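Local coordinates for protein cephalosporin acylase (PDB 2NLZ) that probably acts as an amide-bond-cleaving acylase or gamma-glutamyl transferase of the N-terminal nucleophile class, though its substrate and reaction are not established, at residues Q180-F183 with D184-P188; E197-S201 with Q202-D206; H290-V294 with D295-K299; N461-A464 with A465-P469. The protein carries 1 engineered substitution. All coordinates share one frame; numbering follows the deposited sequence.

How the interactions relate
The four contacts are all local, each within one continuous run of chain, and fall into two neighbourhoods. Interactions 1 and 2 lie about 11 Å apart between centres and touch: T185 O meets W199 NE1 at 3.0 Å, a probable hydrogen bond, while F186 CE1 comes within 3.8 Å of H204 CE1. Interactions 3 and 4 have centres about 16 Å apart, meet through K291 CE and A468 CB at 4.0 Å, and both contact the second subunit. Centres of interactions 1 and 3 are about 48 Å apart, on opposite sides of the chain's centre. All four belong to the gamma-glutamyltranspeptidase-type framework.

Interaction 1 of 4, residues Q180-F183 with D184-P188; sequences QPWF and DTFAP
P181 O takes two bonds from one residue: T185 OG1 donates to it at 2.8 Å, and T185 N, also at 2.8 Å, reaches it from the opposite face of the carbonyl plane. This is the i to i+4 pattern of an alpha-helix, here the short helix 180-186, in which a threonine hydroxyl folds back onto the carbonyl one turn earlier. T185 OG1 stands anti to its own carbonyl carbon (chi1 -56°), which turns the hydroxyl toward the preceding turn.

The same spacing pairs W182 with F186. Their side chains cross at about a right angle, and F186 lies over one face of the indole, its CB 4.2 Å from the centroid of the six-membered ring and close to the ring normal, a CH-pi contact. F186 CD2 sits over the same indole, toward its rim, 3.4 Å from W182 CD1. The ring planes are inclined at 57°, an oblique pair. In the backbone, F186 N donates to W182 O at 2.8 Å. F381 meets both aromatic rings, and V386 also packs against both side chains, so the pair is part of a larger apolar cluster joining this helix to strand 386-387. F183 instead turns to helix 157-173, where K171 makes a cation-pi contact with its ring.

On a more exposed flank, Q180 and D184 form a side-chain link one turn apart. Q180 bends at chi2 (62°), bringing its amide to the aspartate; NE2 donates to D184 OD1 at 3.3 Å, with OD1 near the amide plane but NE2 above the carboxylate plane.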
loop_
_atom_site.group_PDB
_atom_site.type_symbol
_atom_site.label_atom_id
_atom_site.label_comp_id
_atom_site.label_asym_id
_atom_site.label_seq_id
_atom_site.Cartn_x
_atom_site.Cartn_y
_atom_site.Cartn_z
ATOM N N GLN D 180 42.927 -19.305 -8.801
ATOM C CA GLN D 180 43.534 -18.206 -9.545
ATOM C C GLN D 180 42.875 -17.931 -10.906
ATOM O O GLN D 180 42.607 -16.770 -11.211
ATOM C CB GLN D 180 45.055 -18.392 -9.673
ATOM C CG GLN D 180 45.810 -17.155 -10.164
ATOM C CD GLN D 180 45.670 -15.970 -9.227
ATOM O OE1 GLN D 180 45.743 -16.115 -8.007
ATOM N NE2 GLN D 180 45.474 -14.787 -9.796
ATOM N N PRO D 181 42.608 -18.980 -11.725
ATOM C CA PRO D 181 41.998 -18.670 -13.015
ATOM C C PRO D 181 40.619 -18.022 -12.911
ATOM O O PRO D 181 40.227 -17.290 -13.819
ATOM C CB PRO D 181 41.895 -20.040 -13.690
ATOM C CG PRO D 181 42.916 -20.866 -13.025
ATOM C CD PRO D 181 42.855 -20.427 -11.607
ATOM N N TRP D 182 39.908 -18.281 -11.815
ATOM C CA TRP D 182 38.646 -17.600 -11.527
ATOM C C TRP D 182 38.851 -16.099 -11.366
ATOM O O TRP D 182 38.087 -15.299 -11.908
ATOM C CB TRP D 182 37.992 -18.166 -10.264
ATOM C CG TRP D 182 36.596 -17.649 -10.029
ATOM C CD1 TRP D 182 35.429 -18.267 -10.374
ATOM C CD2 TRP D 182 36.220 -16.411 -9.398
ATOM N NE1 TRP D 182 34.354 -17.496 -10.003
ATOM C CE2 TRP D 182 34.809 -16.352 -9.405
ATOM C CE3 TRP D 182 36.937 -15.349 -8.827
ATOM C CZ2 TRP D 182 34.104 -15.276 -8.866
ATOM C CZ3 TRP D 182 36.235 -14.281 -8.296
ATOM C CH2 TRP D 182 34.834 -14.251 -8.319
ATOM N N PHE D 183 39.868 -15.719 -10.602
ATOM C CA PHE D 183 40.207 -14.316 -10.442
ATOM C C PHE D 183 40.718 -13.711 -11.747
ATOM O O PHE D 183 40.479 -12.543 -12.016
ATOM C CB PHE D 183 41.242 -14.126 -9.329
ATOM C CG PHE D 183 40.709 -14.398 -7.948
ATOM C CD1 PHE D 183 39.979 -13.432 -7.269
ATOM C CD2 PHE D 183 40.942 -15.614 -7.326
ATOM C CE1 PHE D 183 39.482 -13.683 -6.000
ATOM C CE2 PHE D 183 40.453 -15.872 -6.055
ATOM C CZ PHE D 183 39.722 -14.904 -5.392
ATOM N N ASP D 184 41.420 -14.501 -12.556
ATOM C CA ASP D 184 41.934 -14.008 -13.833
ATOM C C ASP D 184 40.803 -13.771 -14.838
ATOM O O ASP D 184 40.839 -12.800 -15.600
ATOM C CB ASP D 184 42.971 -14.974 -14.412
ATOM C CG ASP D 184 44.250 -15.015 -13.598
ATOM O OD1 ASP D 184 44.521 -14.065 -12.831
ATOM O OD2 ASP D 184 44.989 -16.008 -13.736
ATOM N N THR D 185 39.803 -14.655 -14.808
ATOM C CA THR D 185 38.660 -14.623 -15.715
ATOM C C THR D 185 37.554 -13.654 -15.279
ATOM O O THR D 185 37.079 -12.859 -16.084
ATOM C CB THR D 185 38.045 -16.025 -15.851
ATOM O OG1 THR D 185 39.053 -16.938 -16.287
ATOM C CG2 THR D 185 36.875 -16.037 -16.833
ATOM N N PHE D 186 37.146 -13.728 -14.014
ATOM C CA PHE D 186 35.964 -12.995 -13.548
ATOM C C PHE D 186 36.269 -11.736 -12.744
ATOM O O PHE D 186 35.371 -10.930 -12.482
ATOM C CB PHE D 186 35.048 -13.918 -12.747
ATOM C CG PHE D 186 34.531 -15.070 -13.532
ATOM C CD1 PHE D 186 33.744 -14.858 -14.649
ATOM C CD2 PHE D 186 34.831 -16.366 -13.162
ATOM C CE1 PHE D 186 33.257 -15.918 -15.379
ATOM C CE2 PHE D 186 34.356 -17.439 -13.890
ATOM C CZ PHE D 186 33.568 -17.216 -15.001
ATOM N N ALA D 187 37.528 -11.574 -12.343
ATOM C CA ALA D 187 37.968 -10.340 -11.696
ATOM C C ALA D 187 39.271 -9.819 -12.310
ATOM O O ALA D 187 40.284 -9.733 -11.618
ATOM C CB ALA D 187 38.134 -10.566 -10.215
ATOM N N PRO D 188 39.245 -9.450 -13.607
ATOM C CA PRO D 188 40.512 -9.200 -14.291
ATOM C C PRO D 188 41.200 -7.909 -13.860
ATOM O O PRO D 188 42.411 -7.782 -14.021
ATOM C CB PRO D 188 40.111 -9.136 -15.768
ATOM C CG PRO D 188 38.703 -8.736 -15.765
ATOM C CD PRO D 188 38.087 -9.226 -14.493
#

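Interaction 2 of 4, residues E197-S201 with Q202-D206; sequences EVWRS and QGHAD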
loop_
_atom_site.group_PDB
_atom_site.type_symbol
_atom_site.label_atom_id
_atom_site.label_comp_id
_atom_site.label_asym_id
_atom_site.label_seq_id
_atom_site.Cartn_x
_atom_site.Cartn_y
_atom_site.Cartn_z
ATOM N N GLU D 197 30.559 -0.942 -16.311
ATOM C CA GLU D 197 31.868 -1.383 -16.765
ATOM C C GLU D 197 31.681 -2.564 -17.714
ATOM O O GLU D 197 30.869 -3.440 -17.462
ATOM C CB GLU D 197 32.734 -1.765 -15.562
ATOM C CG GLU D 197 34.233 -1.819 -15.823
ATOM C CD GLU D 197 35.014 -2.327 -14.617
ATOM O OE1 GLU D 197 36.071 -2.971 -14.808
ATOM O OE2 GLU D 197 34.571 -2.082 -13.477
ATOM N N VAL D 198 32.404 -2.562 -18.828
ATOM C CA VAL D 198 32.334 -3.661 -19.779
ATOM C C VAL D 198 33.218 -4.814 -19.327
ATOM O O VAL D 198 34.380 -4.620 -18.957
ATOM C CB VAL D 198 32.749 -3.215 -21.191
ATOM C CG1 VAL D 198 32.984 -4.415 -22.090
ATOM C CG2 VAL D 198 31.690 -2.314 -21.791
ATOM N N TRP D 199 32.654 -6.013 -19.337
ATOM C CA TRP D 199 33.429 -7.205 -19.048
ATOM C C TRP D 199 33.402 -8.089 -20.276
ATOM O O TRP D 199 32.382 -8.174 -20.962
ATOM C CB TRP D 199 32.861 -7.938 -17.834
ATOM C CG TRP D 199 33.545 -9.225 -17.537
ATOM C CD1 TRP D 199 34.687 -9.393 -16.818
ATOM C CD2 TRP D 199 33.135 -10.537 -17.953
ATOM N NE1 TRP D 199 35.014 -10.727 -16.756
ATOM C CE2 TRP D 199 34.077 -11.451 -17.443
ATOM C CE3 TRP D 199 32.061 -11.026 -18.702
ATOM C CZ2 TRP D 199 33.980 -12.830 -17.659
ATOM C CZ3 TRP D 199 31.965 -12.393 -18.915
ATOM C CH2 TRP D 199 32.920 -13.280 -18.394
ATOM N N ARG D 200 34.531 -8.730 -20.553
ATOM C CA ARG D 200 34.648 -9.632 -21.679
ATOM C C ARG D 200 35.473 -10.832 -21.276
ATOM O O ARG D 200 36.159 -10.811 -20.261
ATOM C CB ARG D 200 35.289 -8.925 -22.873
ATOM C CG ARG D 200 36.551 -8.133 -22.534
ATOM C CD ARG D 200 37.129 -7.428 -23.758
ATOM N NE ARG D 200 37.543 -8.370 -24.796
ATOM C CZ ARG D 200 38.734 -8.962 -24.849
ATOM N NH1 ARG D 200 39.649 -8.720 -23.917
ATOM N NH2 ARG D 200 39.010 -9.803 -25.836
ATOM N N SER D 201 35.396 -11.882 -22.076
ATOM C CA SER D 201 36.192 -13.059 -21.844
ATOM C C SER D 201 36.497 -13.760 -23.162
ATOM O O SER D 201 35.619 -14.402 -23.760
ATOM C CB SER D 201 35.476 -13.993 -20.885
ATOM O OG SER D 201 36.265 -15.134 -20.643
ATOM N N GLN D 202 37.746 -13.611 -23.614
ATOM C CA GLN D 202 38.233 -14.304 -24.804
ATOM C C GLN D 202 38.183 -15.809 -24.606
ATOM O O GLN D 202 37.952 -16.554 -25.554
ATOM C CB GLN D 202 39.658 -13.877 -25.169
ATOM C CG GLN D 202 39.763 -13.020 -26.428
ATOM C CD GLN D 202 39.304 -13.734 -27.706
ATOM O OE1 GLN D 202 39.255 -14.969 -27.772
ATOM N NE2 GLN D 202 38.978 -12.951 -28.733
ATOM N N GLY D 203 38.396 -16.237 -23.365
ATOM C CA GLY D 203 38.296 -17.635 -23.004
ATOM C C GLY D 203 36.937 -18.198 -23.369
ATOM O O GLY D 203 36.846 -19.184 -24.108
ATOM N N HIS D 204 35.888 -17.552 -22.866
ATOM C CA HIS D 204 34.508 -17.949 -23.138
ATOM C C HIS D 204 34.210 -18.041 -24.628
ATOM O O HIS D 204 33.583 -18.996 -25.076
ATOM C CB HIS D 204 33.529 -16.978 -22.485
ATOM C CG HIS D 204 33.277 -17.253 -21.036
ATOM N ND1 HIS D 204 34.206 -16.987 -20.055
ATOM C CD2 HIS D 204 32.191 -17.751 -20.401
ATOM C CE1 HIS D 204 33.702 -17.310 -18.878
ATOM N NE2 HIS D 204 32.482 -17.782 -19.061
ATOM N N ALA D 205 34.676 -17.051 -25.385
ATOM C CA ALA D 205 34.525 -17.044 -26.835
ATOM C C ALA D 205 35.179 -18.256 -27.511
ATOM O O ALA D 205 34.530 -18.938 -28.314
ATOM C CB ALA D 205 35.081 -15.768 -27.403
ATOM N N ASP D 206 36.447 -18.513 -27.171
ATOM C CA ASP D 206 37.237 -19.607 -27.749
ATOM C C ASP D 206 36.583 -20.965 -27.537
ATOM O O ASP D 206 36.437 -21.760 -28.476
ATOM C CB ASP D 206 38.653 -19.628 -27.157
ATOM C CG ASP D 206 39.499 -18.446 -27.611
ATOM O OD1 ASP D 206 39.166 -17.829 -28.644
ATOM O OD2 ASP D 206 40.497 -18.132 -26.927
#
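The backbone passes from the extended S201, at the N-cap position, straight into helix 202-212, and A205 N donates to S201 O at 3.2 Å with an N-H...O angle of 164°, an early i to i+4 bond of that helix.

The S201 side chain is gripped at the same turn. Its hydroxyl lies anti to the backbone N (chi1 -179°), where OG meets H204 ND1 at 2.8 Å, near the plane of the imidazole and at its edge. Either partner could donate in this bond, and it ties the imidazole to the cap residue. W199 approaches the same ring over one face: the indole turns its edge to the imidazole face, CH2 coming 4.1 Å from H204 CE1. The planes stand at 79° and the centroids 5.8 Å apart, a T-shaped pair. The polar end of the indole is held separately, W199 NE1 donating to T185 O on helix 180-186.

On another flank R200 NH2 lies 3.4 Å from Q202 CG, an oblique contact with the methylene part of the glutamine. Both polar ends also engage E150 of helix 143-151, R200 NE through the backbone carbonyl and Q202 NE2 through the carboxylate.

Together these features describe a strand-to-helix junction, with a serine at the N-cap and a histidine three residues on bonded to its hydroxyl.

Interaction 3 of 4, residues H290-V294 with D295-K299; sequences HKDTV and DTYHK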
loop_
_atom_site.group_PDB
_atom_site.type_symbol
_atom_site.label_atom_id
_atom_site.label_comp_id
_atom_site.label_asym_id
_atom_site.label_seq_id
_atom_site.Cartn_x
_atom_site.Cartn_y
_atom_site.Cartn_z
ATOM N N HIS D 290 -10.540 -18.984 -3.508
ATOM C CA HIS D 290 -9.727 -17.755 -3.528
ATOM C C HIS D 290 -8.289 -17.886 -2.985
ATOM O O HIS D 290 -8.046 -18.592 -2.000
ATOM C CB HIS D 290 -10.445 -16.576 -2.873
ATOM C CG HIS D 290 -9.836 -15.250 -3.216
ATOM N ND1 HIS D 290 -10.040 -14.629 -4.431
ATOM C CD2 HIS D 290 -9.001 -14.442 -2.517
ATOM C CE1 HIS D 290 -9.373 -13.488 -4.458
ATOM N NE2 HIS D 290 -8.735 -13.351 -3.308
ATOM N N LYS D 291 -7.361 -17.171 -3.626
ATOM C CA LYS D 291 -5.927 -17.253 -3.330
ATOM C C LYS D 291 -5.492 -16.662 -1.996
ATOM O O LYS D 291 -4.762 -17.304 -1.238
ATOM C CB LYS D 291 -5.130 -16.562 -4.428
ATOM C CG LYS D 291 -3.651 -16.452 -4.126
ATOM C CD LYS D 291 -2.904 -15.928 -5.321
ATOM C CE LYS D 291 -1.448 -15.571 -4.977
ATOM N NZ LYS D 291 -0.622 -16.720 -4.494
ATOM N N ASP D 292 -5.914 -15.429 -1.726
ATOM C CA ASP D 292 -5.418 -14.688 -0.566
ATOM C C ASP D 292 -6.242 -14.904 0.703
ATOM O O ASP D 292 -6.785 -13.957 1.262
ATOM C CB ASP D 292 -5.291 -13.196 -0.901
ATOM C CG ASP D 292 -4.186 -12.913 -1.923
ATOM O OD1 ASP D 292 -2.983 -13.044 -1.570
ATOM O OD2 ASP D 292 -4.521 -12.545 -3.076
ATOM N N THR D 293 -6.342 -16.161 1.136
ATOM C CA THR D 293 -6.891 -16.521 2.449
ATOM C C THR D 293 -5.811 -17.231 3.269
ATOM O O THR D 293 -4.870 -17.817 2.716
ATOM C CB THR D 293 -8.153 -17.446 2.372
ATOM O OG1 THR D 293 -7.773 -18.782 2.017
ATOM C CG2 THR D 293 -9.174 -16.933 1.368
ATOM N N VAL D 294 -5.952 -17.184 4.588
ATOM C CA VAL D 294 -5.037 -17.889 5.472
ATOM C C VAL D 294 -5.145 -19.403 5.235
ATOM O O VAL D 294 -4.147 -20.120 5.275
ATOM C CB VAL D 294 -5.289 -17.514 6.959
ATOM C CG1 VAL D 294 -6.779 -17.664 7.341
ATOM C CG2 VAL D 294 -4.393 -18.321 7.892
ATOM N N ASP D 295 -6.365 -19.863 4.957
ATOM C CA ASP D 295 -6.647 -21.262 4.682
ATOM C C ASP D 295 -5.770 -21.765 3.532
ATOM O O ASP D 295 -5.051 -22.773 3.673
ATOM C CB ASP D 295 -8.134 -21.423 4.340
ATOM C CG ASP D 295 -8.479 -22.823 3.876
ATOM O OD1 ASP D 295 -8.541 -23.735 4.731
ATOM O OD2 ASP D 295 -8.694 -22.999 2.656
ATOM N N THR D 296 -5.823 -21.030 2.417
ATOM C CA THR D 296 -5.120 -21.388 1.186
ATOM C C THR D 296 -3.623 -21.493 1.396
ATOM O O THR D 296 -3.046 -22.533 1.079
ATOM C CB THR D 296 -5.405 -20.401 0.050
ATOM O OG1 THR D 296 -6.817 -20.297 -0.141
ATOM C CG2 THR D 296 -4.783 -20.887 -1.236
ATOM N N TYR D 297 -3.004 -20.442 1.942
ATOM C CA TYR D 297 -1.556 -20.457 2.201
ATOM C C TYR D 297 -1.174 -21.588 3.144
ATOM O O TYR D 297 -0.162 -22.244 2.934
ATOM C CB TYR D 297 -1.035 -19.114 2.733
ATOM C CG TYR D 297 -0.975 -18.017 1.687
ATOM C CD1 TYR D 297 0.029 -18.006 0.706
ATOM C CD2 TYR D 297 -1.912 -16.978 1.681
ATOM C CE1 TYR D 297 0.084 -16.995 -0.272
ATOM C CE2 TYR D 297 -1.865 -15.962 0.717
ATOM C CZ TYR D 297 -0.865 -15.973 -0.257
ATOM O OH TYR D 297 -0.822 -14.960 -1.201
ATOM N N HIS D 298 -2.003 -21.837 4.154
ATOM C CA HIS D 298 -1.740 -22.919 5.105
ATOM C C HIS D 298 -1.631 -24.268 4.415
ATOM O O HIS D 298 -0.614 -24.961 4.557
ATOM C CB HIS D 298 -2.813 -22.975 6.189
ATOM C CG HIS D 298 -2.567 -24.023 7.232
ATOM N ND1 HIS D 298 -1.508 -23.966 8.113
ATOM C CD2 HIS D 298 -3.260 -25.144 7.548
ATOM C CE1 HIS D 298 -1.552 -25.009 8.923
ATOM N NE2 HIS D 298 -2.603 -25.743 8.597
ATOM N N LYS D 299 -2.671 -24.628 3.662
ATOM C CA LYS D 299 -2.677 -25.893 2.929
ATOM C C LYS D 299 -1.511 -25.975 1.926
ATOM O O LYS D 299 -0.832 -27.005 1.863
ATOM C CB LYS D 299 -4.031 -26.132 2.260
ATOM C CG LYS D 299 -5.162 -26.393 3.247
ATOM C CD LYS D 299 -6.523 -26.184 2.590
ATOM C CE LYS D 299 -7.657 -26.494 3.545
ATOM N NZ LYS D 299 -8.961 -26.148 2.922
#
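H290, in the loop that leads into helix 294-314, offers its carbonyl oxygen to T296 OG1, which donates at 2.8 Å and lies nearly along the C=O axis. The H290 ring stacks on H290 of the third subunit, but it is poorly ordered and the details of the stack are uncertain. K291 runs out in an extended chain until it bends at chi4; CE and NZ pass the Y297 hydroxyl at 3.9 and 3.7 Å, but the ammonium's hydrogen bond goes to N454. D292, centre of an inverse gamma turn, runs alongside Y297, and OD1 accepts from Y297 OH at 2.9 Å. It is met from above the carboxylate plane, 35° out of it. The other oxygen, OD2, is bonded to Y12 of the second subunit.

T293 has its hydroxyl between the backbone N and the carbonyl carbon (chi1 74°), which lets OG1 donate to T296 OG1 at 2.8 Å. The T296 hydroxyl thus accepts from one loop residue and donates to another. V294 O receives H298 N at 3.0 Å, while the V294 side chain packs on A492 and L493 of helix 487-495.

The arrangement is typical of a helix start: T293 occupies the N-cap of helix 294-314, and side chains of its first turn tie back the incoming loop.

Interaction 4 of 4, residues N461-A464 with A465-P469; sequences NPQA and ALDAP
Q463 and D467 are brought together by complementary torsions: the glutamine leaves the backbone anti to its N (chi1 -168°) and then bends at chi2 (55°), while the aspartate keeps CG beside its own backbone N, anti to the carbonyl carbon. They sit one turn apart on the short alpha-helix 462-467, whose i to i+4 bonds include D467 N to Q463 O at 2.7 Å and A465 N to N461 O, also 2.7 Å.

N461 is the N-cap: its OD1 accepts from A464 N at 2.7 Å, so the amide side chain caps the first turn. At the other end A468, the first residue to leave helical geometry, still donates from N to A464 O at 3.0 Å. L466 packs on I514 and V451.

All the touching residues are buried, and the polar ends are met from outside too. Q463 OE1 accepts from T528 N, and D467 OD1 is also hydrogen-bonded to S14 of the second subunit, so the helix forms part of a subunit interface. Within the helix, Q463 NE2 donates to D467 OD1 at 3.0 Å; OD1 sits near the amide plane of Q463, whereas NE2 meets it from above the carboxylate plane, 46° out of it.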
loop_
_atom_site.group_PDB
_atom_site.type_symbol
_atom_site.label_atom_id
_atom_site.label_comp_id
_atom_site.label_asym_id
_atom_site.label_seq_id
_atom_site.Cartn_x
_atom_site.Cartn_y
_atom_site.Cartn_z
ATOM N N ASN D 461 -2.992 -14.214 -14.812
ATOM C CA ASN D 461 -2.190 -14.188 -16.034
ATOM C C ASN D 461 -0.694 -14.445 -15.743
ATOM O O ASN D 461 -0.263 -14.262 -14.604
ATOM C CB ASN D 461 -2.439 -12.894 -16.813
ATOM C CG ASN D 461 -1.776 -11.699 -16.190
ATOM O OD1 ASN D 461 -0.602 -11.747 -15.820
ATOM N ND2 ASN D 461 -2.510 -10.592 -16.113
ATOM N N PRO D 462 0.086 -14.885 -16.759
ATOM C CA PRO D 462 1.504 -15.247 -16.577
ATOM C C PRO D 462 2.311 -14.226 -15.768
ATOM O O PRO D 462 3.051 -14.622 -14.863
ATOM C CB PRO D 462 2.036 -15.334 -18.014
ATOM C CG PRO D 462 0.945 -14.780 -18.893
ATOM C CD PRO D 462 -0.315 -15.074 -18.163
ATOM N N GLN D 463 2.133 -12.935 -16.074
ATOM C CA GLN D 463 2.818 -11.854 -15.359
ATOM C C GLN D 463 2.347 -11.666 -13.906
ATOM O O GLN D 463 3.166 -11.603 -12.977
ATOM C CB GLN D 463 2.677 -10.535 -16.105
ATOM C CG GLN D 463 3.599 -9.469 -15.566
ATOM C CD GLN D 463 5.044 -9.920 -15.562
ATOM O OE1 GLN D 463 5.621 -10.216 -16.609
ATOM N NE2 GLN D 463 5.638 -9.977 -14.380
ATOM N N ALA D 464 1.030 -11.555 -13.718
ATOM C CA ALA D 464 0.428 -11.538 -12.388
ATOM C C ALA D 464 0.872 -12.747 -11.547
ATOM O O ALA D 464 1.160 -12.602 -10.364
ATOM C CB ALA D 464 -1.073 -11.490 -12.505
ATOM N N ALA D 465 0.960 -13.929 -12.165
ATOM C CA ALA D 465 1.343 -15.139 -11.427
ATOM C C ALA D 465 2.744 -14.987 -10.875
ATOM O O ALA D 465 3.041 -15.456 -9.776
ATOM C CB ALA D 465 1.252 -16.370 -12.304
ATOM N N LEU D 466 3.586 -14.318 -11.654
ATOM C CA LEU D 466 4.962 -14.018 -11.278
ATOM C C LEU D 466 5.074 -12.831 -10.307
ATOM O O LEU D 466 5.902 -12.854 -9.404
ATOM C CB LEU D 466 5.776 -13.747 -12.541
ATOM C CG LEU D 466 6.617 -14.869 -13.142
ATOM C CD1 LEU D 466 6.211 -16.221 -12.649
ATOM C CD2 LEU D 466 6.518 -14.794 -14.624
ATOM N N ASP D 467 4.250 -11.802 -10.512
ATOM C CA ASP D 467 4.181 -10.631 -9.619
ATOM C C ASP D 467 3.797 -10.985 -8.187
ATOM O O ASP D 467 4.293 -10.358 -7.252
ATOM C CB ASP D 467 3.151 -9.615 -10.133
ATOM C CG ASP D 467 3.568 -8.954 -11.430
ATOM O OD1 ASP D 467 4.790 -8.880 -11.698
ATOM O OD2 ASP D 467 2.668 -8.510 -12.178
ATOM N N ALA D 468 2.898 -11.969 -8.047
ATOM C CA ALA D 468 2.328 -12.403 -6.768
ATOM C C ALA D 468 3.387 -12.660 -5.688
ATOM O O ALA D 468 4.433 -13.256 -5.971
ATOM C CB ALA D 468 1.470 -13.638 -6.975
ATOM N N PRO D 469 3.118 -12.188 -4.453
ATOM C CA PRO D 469 4.030 -12.351 -3.315
ATOM C C PRO D 469 4.274 -13.817 -3.018
ATOM O O PRO D 469 3.384 -14.643 -3.238
ATOM C CB PRO D 469 3.278 -11.695 -2.156
ATOM C CG PRO D 469 1.833 -11.655 -2.598
ATOM C CD PRO D 469 1.896 -11.453 -4.074
#